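Local coordinates for fructose 1-phosphate kinase (Staphylococcus aureus, PDB 2JG5), which probably transfers the gamma-phosphate of ATP to fructose 1-phosphate or tagatose 6-phosphate, yielding the 1,6-bisphosphate, as a pfkB-family sugar kinase, at residues Ser213-Leu218 / Ala223-Lys228; Tyr202-Val207 / Glu229-Ala234; Phe177-Lys182 / Asp249-Gly254. All coordinates share one frame; numbering follows the deposited sequence.

In the fold
Contact 1 touches both of the others, which do not touch each other; all lie in the large alpha/beta domain of a pfkB kinase. Contact 1 is a beta hairpin; contact 2, its centre about 5 Å away, ties helix 196-208 to the next strand of the same antiparallel sheet, where Ile232 N lies 2.8 Å from Tyr225 O. Contact 3, centred about 9 Å from contact 1 and 14 Å from contact 2, joins the end of the parallel sheet to helix 247-260. The first hairpin strand runs beside residues 177-182, with Ile215 N 3.1 Å from Ile178 O. Contact 3 is closest to the probable phosphoryl-transfer site, since the family's Gly-Ser-Gly-Asp sequence (Gly246 to Asp249) leads into its helix.

Contact 1: residues Ser213-Leu218 / Ala223-Lys228; sequences SVIVSL and AIYIDK
Tyr225 lies across from Ile215 in a non-hydrogen-bonded antiparallel pair, and its ring runs back along the neighbouring strand toward Ser213. CB leaves the sheet on the same face as the Ile215 side chain, and CG stands anti to the backbone N (chi1 169°), the setting that sends the ring along the sheet. Tyr225 CD1 then presents the ring edge to Ile215 CG1 at 4.1 Å. One atom further, Tyr225 CE1 reaches Ser213 CB at 3.5 Å, and Tyr225 OH ends 3.2 Å from that same CB. Tyr225 OH also gives a weak hydrogen bond to Asp227 OD1, 2.8 Å away, while Ser213 OG is hydrogen-bonded to Leu176 O. The hairpin of strands 214-217 and 223-226 belongs to an antiparallel sheet between two helices, and its first strand also meets residues 177-182. Ile215, Tyr225 and Ala223 face helix 265-280, whereas Val214, Val216 and Ile224 turn to helix 196-208. Beta-branched residues suit such a double-sided sheet, filling both faces while favouring the extended backbone. Two reciprocal pairs of backbone bonds, Val214 with Ile226 and Val216 with Ile224, close the ladder; the straightest runs from Val216 N to Ile224 O, 2.7 Å. On the helix 196-208 face Ile226 CD1 touches Val216 CG2 at 3.7 Å. Beyond the last pair, Leu218 CD1 rests against Ile224 CG1 at 3.9 Å.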
loop_
_atom_site.group_PDB
_atom_site.type_symbol
_atom_site.label_atom_id
_atom_site.label_comp_id
_atom_site.label_asym_id
_atom_site.label_seq_id
_atom_site.Cartn_x
_atom_site.Cartn_y
_atom_site.Cartn_z
ATOM N N SER A 213 -21.445 -25.493 -21.642
ATOM C CA SER A 213 -22.245 -25.738 -20.452
ATOM C C SER A 213 -22.338 -24.446 -19.643
ATOM O O SER A 213 -21.656 -23.468 -19.953
ATOM C CB SER A 213 -21.645 -26.859 -19.608
ATOM O OG SER A 213 -20.313 -26.573 -19.239
ATOM N N VAL A 214 -23.192 -24.440 -18.622
ATOM C CA VAL A 214 -23.448 -23.241 -17.829
ATOM C C VAL A 214 -23.669 -23.650 -16.384
ATOM O O VAL A 214 -24.455 -24.555 -16.115
ATOM C CB VAL A 214 -24.720 -22.472 -18.318
ATOM C CG1 VAL A 214 -25.017 -21.260 -17.436
ATOM C CG2 VAL A 214 -24.595 -22.044 -19.774
ATOM N N ILE A 215 -22.964 -22.995 -15.467
ATOM C CA ILE A 215 -23.261 -23.109 -14.040
ATOM C C ILE A 215 -23.983 -21.851 -13.603
ATOM O O ILE A 215 -23.511 -20.742 -13.841
ATOM C CB ILE A 215 -21.999 -23.299 -13.175
ATOM C CG1 ILE A 215 -21.286 -24.595 -13.546
ATOM C CG2 ILE A 215 -22.366 -23.317 -11.697
ATOM C CD1 ILE A 215 -19.887 -24.710 -12.949
ATOM N N VAL A 216 -25.144 -22.026 -12.988
ATOM C CA VAL A 216 -25.913 -20.891 -12.516
ATOM C C VAL A 216 -25.889 -20.895 -10.994
ATOM O O VAL A 216 -26.363 -21.841 -10.346
ATOM C CB VAL A 216 -27.356 -20.889 -13.053
ATOM C CG1 VAL A 216 -28.101 -19.657 -12.565
ATOM C CG2 VAL A 216 -27.362 -20.927 -14.561
ATOM N N SER A 217 -25.313 -19.837 -10.435
ATOM C CA SER A 217 -25.173 -19.703 -9.004
ATOM C C SER A 217 -26.490 -19.255 -8.387
ATOM O O SER A 217 -27.125 -18.306 -8.857
ATOM C CB SER A 217 -24.055 -18.710 -8.683
ATOM O OG SER A 217 -23.774 -18.692 -7.290
ATOM N N LEU A 218 -26.903 -19.955 -7.339
ATOM C CA LEU A 218 -28.135 -19.638 -6.632
ATOM C C LEU A 218 -27.843 -19.197 -5.200
ATOM O O LEU A 218 -28.745 -19.129 -4.362
ATOM C CB LEU A 218 -29.084 -20.840 -6.653
ATOM C CG LEU A 218 -29.331 -21.511 -8.007
ATOM C CD1 LEU A 218 -30.075 -22.830 -7.810
ATOM C CD2 LEU A 218 -30.078 -20.586 -8.966
ATOM N N ALA A 223 -26.608 -24.480 -6.651
ATOM C CA ALA A 223 -26.298 -24.118 -8.030
ATOM C C ALA A 223 -26.902 -25.117 -9.000
ATOM O O ALA A 223 -27.251 -26.231 -8.622
ATOM C CB ALA A 223 -24.776 -24.026 -8.241
ATOM N N ILE A 224 -27.022 -24.709 -10.254
ATOM C CA ILE A 224 -27.476 -25.613 -11.296
ATOM C C ILE A 224 -26.486 -25.642 -12.447
ATOM O O ILE A 224 -26.083 -24.600 -12.971
ATOM C CB ILE A 224 -28.904 -25.277 -11.794
ATOM C CG1 ILE A 224 -29.910 -25.456 -10.646
ATOM C CG2 ILE A 224 -29.269 -26.145 -13.010
ATOM C CD1 ILE A 224 -31.295 -25.022 -10.945
ATOM N N TYR A 225 -26.088 -26.851 -12.817
ATOM C CA TYR A 225 -25.261 -27.059 -13.987
ATOM C C TYR A 225 -26.196 -27.388 -15.144
ATOM O O TYR A 225 -27.106 -28.204 -14.983
ATOM C CB TYR A 225 -24.273 -28.205 -13.742
ATOM C CG TYR A 225 -23.552 -28.652 -14.994
ATOM C CD1 TYR A 225 -22.307 -28.113 -15.338
ATOM C CD2 TYR A 225 -24.126 -29.592 -15.847
ATOM C CE1 TYR A 225 -21.654 -28.520 -16.489
ATOM C CE2 TYR A 225 -23.487 -29.997 -17.002
ATOM C CZ TYR A 225 -22.253 -29.463 -17.314
ATOM O OH TYR A 225 -21.630 -29.879 -18.461
ATOM N N ILE A 226 -25.983 -26.747 -16.293
ATOM C CA ILE A 226 -26.780 -27.033 -17.491
ATOM C C ILE A 226 -25.904 -27.388 -18.702
ATOM O O ILE A 226 -24.981 -26.646 -19.050
ATOM C CB ILE A 226 -27.748 -25.866 -17.888
ATOM C CG1 ILE A 226 -28.600 -25.398 -16.708
ATOM C CG2 ILE A 226 -28.648 -26.284 -19.050
ATOM C CD1 ILE A 226 -27.986 -24.265 -15.901
ATOM N N ASP A 227 -26.247 -28.513 -19.332
ATOM C CA ASP A 227 -25.578 -29.093 -20.501
ATOM C C ASP A 227 -26.562 -29.111 -21.653
ATOM O O ASP A 227 -27.739 -28.795 -21.464
ATOM C CB ASP A 227 -25.298 -30.562 -20.182
ATOM C CG ASP A 227 -23.906 -30.974 -20.487
ATOM O OD1 ASP A 227 -23.079 -30.092 -20.806
ATOM O OD2 ASP A 227 -23.642 -32.186 -20.379
ATOM N N LYS A 228 -26.110 -29.545 -22.831
ATOM C CA LYS A 228 -27.026 -29.865 -23.939
ATOM C C LYS A 228 -27.796 -31.154 -23.627
ATOM O O LYS A 228 -28.926 -31.343 -24.084
ATOM C CB LYS A 228 -26.266 -30.012 -25.269
ATOM C CG LYS A 228 -27.143 -30.029 -26.535
ATOM C CD LYS A 228 -26.347 -30.520 -27.769
ATOM C CE LYS A 228 -27.254 -31.049 -28.901
ATOM N NZ LYS A 228 -27.574 -30.052 -29.977
#

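Contact 2: residues Tyr202-Val207 / Glu229-Ala234; sequences YGRLLV and EISIKA
Arg204 of helix 196-208 reaches across to Ile230 and Ser231 at the start of a strand in the antiparallel sheet that this helix flanks, one helix-on-sheet layer of an alpha/beta fold. Within residues 202-207 and 229-234, Arg204 alone makes the link between helix and strand, which suits a residue with so long a side chain. Beginning at Glu229, the second segment is still a turn, open to solvent as a charged residue would be. Ile230 turns its side chain away from the arginine and offers only its backbone: Ile230 O lies 3.3 Å from Arg204 NH1, at the edge of the guanidinium and near its plane. Ser231 comes next on the other face. Ser231 N is at that same edge, 3.5 Å from Arg204 NH1, and Ser231 CB is 3.8 Å from NH1. A small side chain suits this place, and Ser231 OG is hydrogen-bonded to Asp304 OD1, outside the two segments. The other oxygen of that carboxylate, Asp304 OD2, forms a salt bridge with Arg204 NH2, so the carboxylate of Asp304 joins both residues. From Ile232 to Ala234 the strand runs on with alternating faces. The arginine is extended through chi2 and bends at chi3 (-76°); this turn accompanies a hydrogen bond from Arg204 NE to Asp227 O.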
loop_
_atom_site.group_PDB
_atom_site.type_symbol
_atom_site.label_atom_id
_atom_site.label_comp_id
_atom_site.label_asym_id
_atom_site.label_seq_id
_atom_site.Cartn_x
_atom_site.Cartn_y
_atom_site.Cartn_z
ATOM N N TYR A 202 -33.630 -21.209 -19.335
ATOM C CA TYR A 202 -32.838 -20.060 -19.783
ATOM C C TYR A 202 -31.336 -20.335 -19.818
ATOM O O TYR A 202 -30.606 -19.709 -20.587
ATOM C CB TYR A 202 -33.173 -18.817 -18.942
ATOM C CG TYR A 202 -34.635 -18.447 -19.047
ATOM C CD1 TYR A 202 -35.169 -18.021 -20.252
ATOM C CD2 TYR A 202 -35.492 -18.567 -17.956
ATOM C CE1 TYR A 202 -36.506 -17.702 -20.371
ATOM C CE2 TYR A 202 -36.845 -18.252 -18.064
ATOM C CZ TYR A 202 -37.340 -17.819 -19.282
ATOM O OH TYR A 202 -38.666 -17.488 -19.429
ATOM N N GLY A 203 -30.893 -21.284 -19.002
ATOM C CA GLY A 203 -29.512 -21.742 -19.018
ATOM C C GLY A 203 -29.167 -22.544 -20.258
ATOM O O GLY A 203 -28.069 -22.406 -20.804
ATOM N N ARG A 204 -30.097 -23.387 -20.705
ATOM C CA ARG A 204 -29.907 -24.167 -21.927
ATOM C C ARG A 204 -30.046 -23.316 -23.190
ATOM O O ARG A 204 -29.514 -23.668 -24.246
ATOM C CB ARG A 204 -30.863 -25.365 -21.971
ATOM C CG ARG A 204 -30.457 -26.433 -22.991
ATOM C CD ARG A 204 -31.148 -27.753 -22.724
ATOM N NE ARG A 204 -30.547 -28.459 -21.594
ATOM C CZ ARG A 204 -31.204 -29.285 -20.785
ATOM N NH1 ARG A 204 -30.558 -29.872 -19.786
ATOM N NH2 ARG A 204 -32.510 -29.511 -20.957
ATOM N N LEU A 205 -30.759 -22.196 -23.085
ATOM C CA LEU A 205 -30.824 -21.242 -24.192
ATOM C C LEU A 205 -29.450 -20.597 -24.390
ATOM O O LEU A 205 -29.057 -20.277 -25.502
ATOM C CB LEU A 205 -31.911 -20.192 -23.948
ATOM C CG LEU A 205 -33.367 -20.689 -23.913
ATOM C CD1 LEU A 205 -34.285 -19.606 -23.395
ATOM C CD2 LEU A 205 -33.853 -21.189 -25.270
ATOM N N LEU A 206 -28.718 -20.440 -23.295
ATOM C CA LEU A 206 -27.340 -19.966 -23.339
ATOM C C LEU A 206 -26.402 -20.985 -23.983
ATOM O O LEU A 206 -25.498 -20.617 -24.722
ATOM C CB LEU A 206 -26.857 -19.608 -21.932
ATOM C CG LEU A 206 -27.451 -18.327 -21.353
ATOM C CD1 LEU A 206 -27.116 -18.236 -19.873
ATOM C CD2 LEU A 206 -26.944 -17.094 -22.124
ATOM N N VAL A 207 -26.637 -22.259 -23.691
ATOM C CA VAL A 207 -25.967 -23.381 -24.348
ATOM C C VAL A 207 -26.277 -23.422 -25.861
ATOM O O VAL A 207 -25.425 -23.832 -26.663
ATOM C CB VAL A 207 -26.339 -24.725 -23.659
ATOM C CG1 VAL A 207 -25.647 -25.911 -24.321
ATOM C CG2 VAL A 207 -25.973 -24.687 -22.185
ATOM N N GLU A 229 -27.184 -32.026 -22.830
ATOM C CA GLU A 229 -27.730 -33.357 -22.587
ATOM C C GLU A 229 -28.262 -33.602 -21.161
ATOM O O GLU A 229 -29.012 -34.552 -20.945
ATOM C CB GLU A 229 -26.714 -34.441 -23.008
ATOM C CG GLU A 229 -25.329 -34.333 -22.353
ATOM C CD GLU A 229 -24.239 -35.168 -23.052
ATOM O OE1 GLU A 229 -24.560 -36.218 -23.669
ATOM O OE2 GLU A 229 -23.051 -34.761 -22.972
ATOM N N ILE A 230 -27.897 -32.743 -20.209
ATOM C CA ILE A 230 -28.290 -32.909 -18.806
ATOM C C ILE A 230 -28.332 -31.573 -18.037
ATOM O O ILE A 230 -27.658 -30.619 -18.399
ATOM C CB ILE A 230 -27.334 -33.913 -18.079
ATOM C CG1 ILE A 230 -27.998 -34.519 -16.839
ATOM C CG2 ILE A 230 -25.989 -33.254 -17.741
ATOM C CD1 ILE A 230 -27.243 -35.691 -16.219
ATOM N N SER A 231 -29.140 -31.512 -16.983
ATOM C CA SER A 231 -29.000 -30.457 -15.984
ATOM C C SER A 231 -28.909 -31.050 -14.583
ATOM O O SER A 231 -29.560 -32.038 -14.282
ATOM C CB SER A 231 -30.119 -29.420 -16.084
ATOM O OG SER A 231 -31.379 -30.018 -15.898
ATOM N N ILE A 232 -28.086 -30.456 -13.732
ATOM C CA ILE A 232 -27.834 -31.019 -12.407
ATOM C C ILE A 232 -28.114 -29.995 -11.310
ATOM O O ILE A 232 -27.824 -28.793 -11.455
ATOM C CB ILE A 232 -26.379 -31.570 -12.277
ATOM C CG1 ILE A 232 -26.114 -32.636 -13.346
ATOM C CG2 ILE A 232 -26.128 -32.171 -10.872
ATOM C CD1 ILE A 232 -24.706 -32.639 -13.870
ATOM N N LYS A 233 -28.696 -30.477 -10.218
ATOM C CA LYS A 233 -28.951 -29.623 -9.067
ATOM C C LYS A 233 -28.009 -29.964 -7.928
ATOM O O LYS A 233 -27.959 -31.109 -7.464
ATOM C CB LYS A 233 -30.413 -29.714 -8.622
ATOM C CG LYS A 233 -30.770 -28.825 -7.434
ATOM C CD LYS A 233 -30.628 -27.342 -7.753
ATOM C CE LYS A 233 -30.712 -26.482 -6.508
ATOM N NZ LYS A 233 -32.119 -26.313 -6.025
ATOM N N ALA A 234 -27.249 -28.965 -7.497
ATOM C CA ALA A 234 -26.432 -29.083 -6.295
ATOM C C ALA A 234 -27.094 -28.318 -5.155
ATOM O O ALA A 234 -27.605 -27.204 -5.344
ATOM C CB ALA A 234 -25.041 -28.566 -6.542
#

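Contact 3: residues Phe177-Lys182 / Asp249-Gly254; sequences FIKPNK and DSTVAG
Lys179 and Phe177 both reach toward Val252, one with its methylene chain and the other with its ring edge. The lysine crosses the valine obliquely: Lys179 CD lies 3.7 Å from Val252 CG2, and Lys179 CE is 3.8 Å from the same methyl. Starting out extended, the chain then bends at chi3 (72°) and again at chi4 (66°); the bends carry CD and CE past the Val252 methyl, across the direction of the helix. Against Thr251 it stands at about a right angle, with Lys179 CD 4.1 Å from Thr251 CG2; the hydroxyl of that threonine is hydrogen-bonded back to Ser247 O. Phe177 CZ comes to 4.2 Å from Val252 O, near the ring plane. Phe177 CE1 meets Val252 CG2 at the same distance. Valine suits this junction because one branch can serve lysine and phenylalanine together, and its side chain also touches Val42 of helix 38-48. Segment 177-182 brings the long side chains, helix 247-260 the compact ones. Asn181, N-cap of the following helix, begins an Asn-x-x-Glu sequence ending at Glu184, and Asp249 closes Gly-Ser-Gly-Asp; in pfkB relatives these motifs border the phosphoryl-transfer site, the second at its anion hole.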
loop_
_atom_site.group_PDB
_atom_site.type_symbol
_atom_site.label_atom_id
_atom_site.label_comp_id
_atom_site.label_asym_id
_atom_site.label_seq_id
_atom_site.Cartn_x
_atom_site.Cartn_y
_atom_site.Cartn_z
ATOM N N PHE A 177 -17.504 -23.527 -19.941
ATOM C CA PHE A 177 -18.666 -23.021 -19.217
ATOM C C PHE A 177 -18.529 -21.533 -18.905
ATOM O O PHE A 177 -17.425 -20.987 -18.865
ATOM C CB PHE A 177 -18.971 -23.831 -17.941
ATOM C CG PHE A 177 -17.955 -23.675 -16.841
ATOM C CD1 PHE A 177 -18.124 -22.713 -15.852
ATOM C CD2 PHE A 177 -16.853 -24.527 -16.767
ATOM C CE1 PHE A 177 -17.195 -22.579 -14.819
ATOM C CE2 PHE A 177 -15.918 -24.407 -15.740
ATOM C CZ PHE A 177 -16.090 -23.428 -14.758
ATOM N N ILE A 178 -19.683 -20.892 -18.723
ATOM C CA ILE A 178 -19.788 -19.576 -18.094
ATOM C C ILE A 178 -20.535 -19.714 -16.750
ATOM O O ILE A 178 -21.152 -20.748 -16.486
ATOM C CB ILE A 178 -20.487 -18.567 -19.012
ATOM C CG1 ILE A 178 -21.803 -19.163 -19.548
ATOM C CG2 ILE A 178 -19.531 -18.159 -20.134
ATOM C CD1 ILE A 178 -22.741 -18.159 -20.170
ATOM N N LYS A 179 -20.482 -18.682 -15.908
ATOM C CA LYS A 179 -21.067 -18.786 -14.565
ATOM C C LYS A 179 -21.937 -17.593 -14.122
ATOM O O LYS A 179 -21.598 -16.897 -13.167
ATOM C CB LYS A 179 -19.971 -19.089 -13.521
ATOM C CG LYS A 179 -20.512 -19.687 -12.226
ATOM C CD LYS A 179 -19.488 -19.764 -11.110
ATOM C CE LYS A 179 -19.166 -18.392 -10.557
ATOM N NZ LYS A 179 -20.346 -17.783 -9.867
ATOM N N PRO A 180 -23.078 -17.365 -14.792
ATOM C CA PRO A 180 -23.897 -16.244 -14.340
ATOM C C PRO A 180 -24.667 -16.561 -13.055
ATOM O O PRO A 180 -24.764 -17.719 -12.645
ATOM C CB PRO A 180 -24.873 -16.044 -15.498
ATOM C CG PRO A 180 -25.056 -17.422 -16.054
ATOM C CD PRO A 180 -23.693 -18.067 -15.937
ATOM N N ASN A 181 -25.200 -15.533 -12.412
ATOM C CA ASN A 181 -26.147 -15.788 -11.330
ATOM C C ASN A 181 -27.586 -15.752 -11.836
ATOM O O ASN A 181 -27.861 -15.274 -12.945
ATOM C CB ASN A 181 -25.919 -14.872 -10.112
ATOM C CG ASN A 181 -25.854 -13.407 -10.476
ATOM O OD1 ASN A 181 -26.777 -12.848 -11.078
ATOM N ND2 ASN A 181 -24.763 -12.763 -10.088
ATOM N N LYS A 182 -28.491 -16.285 -11.022
ATOM C CA LYS A 182 -29.921 -16.240 -11.295
ATOM C C LYS A 182 -30.386 -14.821 -11.678
ATOM O O LYS A 182 -31.267 -14.659 -12.534
ATOM C CB LYS A 182 -30.683 -16.756 -10.076
ATOM C CG LYS A 182 -32.183 -16.824 -10.234
ATOM C CD LYS A 182 -32.852 -16.715 -8.867
ATOM C CE LYS A 182 -34.123 -15.894 -8.939
ATOM N NZ LYS A 182 -33.883 -14.560 -9.570
ATOM N N ASP A 249 -15.276 -17.571 -7.260
ATOM C CA ASP A 249 -13.958 -18.006 -7.722
ATOM C C ASP A 249 -13.661 -19.443 -7.342
ATOM O O ASP A 249 -13.120 -20.199 -8.137
ATOM C CB ASP A 249 -12.870 -17.102 -7.131
ATOM C CG ASP A 249 -13.079 -15.629 -7.462
ATOM O OD1 ASP A 249 -13.578 -15.323 -8.562
ATOM O OD2 ASP A 249 -12.734 -14.782 -6.613
ATOM N N SER A 250 -14.001 -19.797 -6.109
ATOM C CA SER A 250 -13.775 -21.130 -5.567
ATOM C C SER A 250 -14.641 -22.175 -6.252
ATOM O O SER A 250 -14.196 -23.297 -6.476
ATOM C CB SER A 250 -14.045 -21.128 -4.065
ATOM O OG SER A 250 -13.171 -20.235 -3.408
ATOM N N THR A 251 -15.871 -21.791 -6.583
ATOM C CA THR A 251 -16.781 -22.615 -7.373
ATOM C C THR A 251 -16.161 -22.896 -8.748
ATOM O O THR A 251 -16.108 -24.053 -9.186
ATOM C CB THR A 251 -18.157 -21.927 -7.536
ATOM O OG1 THR A 251 -18.712 -21.654 -6.239
ATOM C CG2 THR A 251 -19.142 -22.803 -8.329
ATOM N N VAL A 252 -15.689 -21.843 -9.419
ATOM C CA VAL A 252 -15.049 -22.004 -10.718
ATOM C C VAL A 252 -13.830 -22.933 -10.607
ATOM O O VAL A 252 -13.705 -23.863 -11.383
ATOM C CB VAL A 252 -14.659 -20.650 -11.344
ATOM C CG1 VAL A 252 -13.637 -20.855 -12.488
ATOM C CG2 VAL A 252 -15.886 -19.908 -11.833
ATOM N N ALA A 253 -12.963 -22.688 -9.620
ATOM C CA ALA A 253 -11.778 -23.534 -9.380
ATOM C C ALA A 253 -12.133 -24.999 -9.075
ATOM O O ALA A 253 -11.460 -25.902 -9.533
ATOM C CB ALA A 253 -10.901 -22.944 -8.255
ATOM N N GLY A 254 -13.178 -25.221 -8.288
ATOM C CA GLY A 254 -13.647 -26.577 -7.992
ATOM C C GLY A 254 -14.038 -27.344 -9.240
ATOM O O GLY A 254 -13.680 -28.519 -9.402
#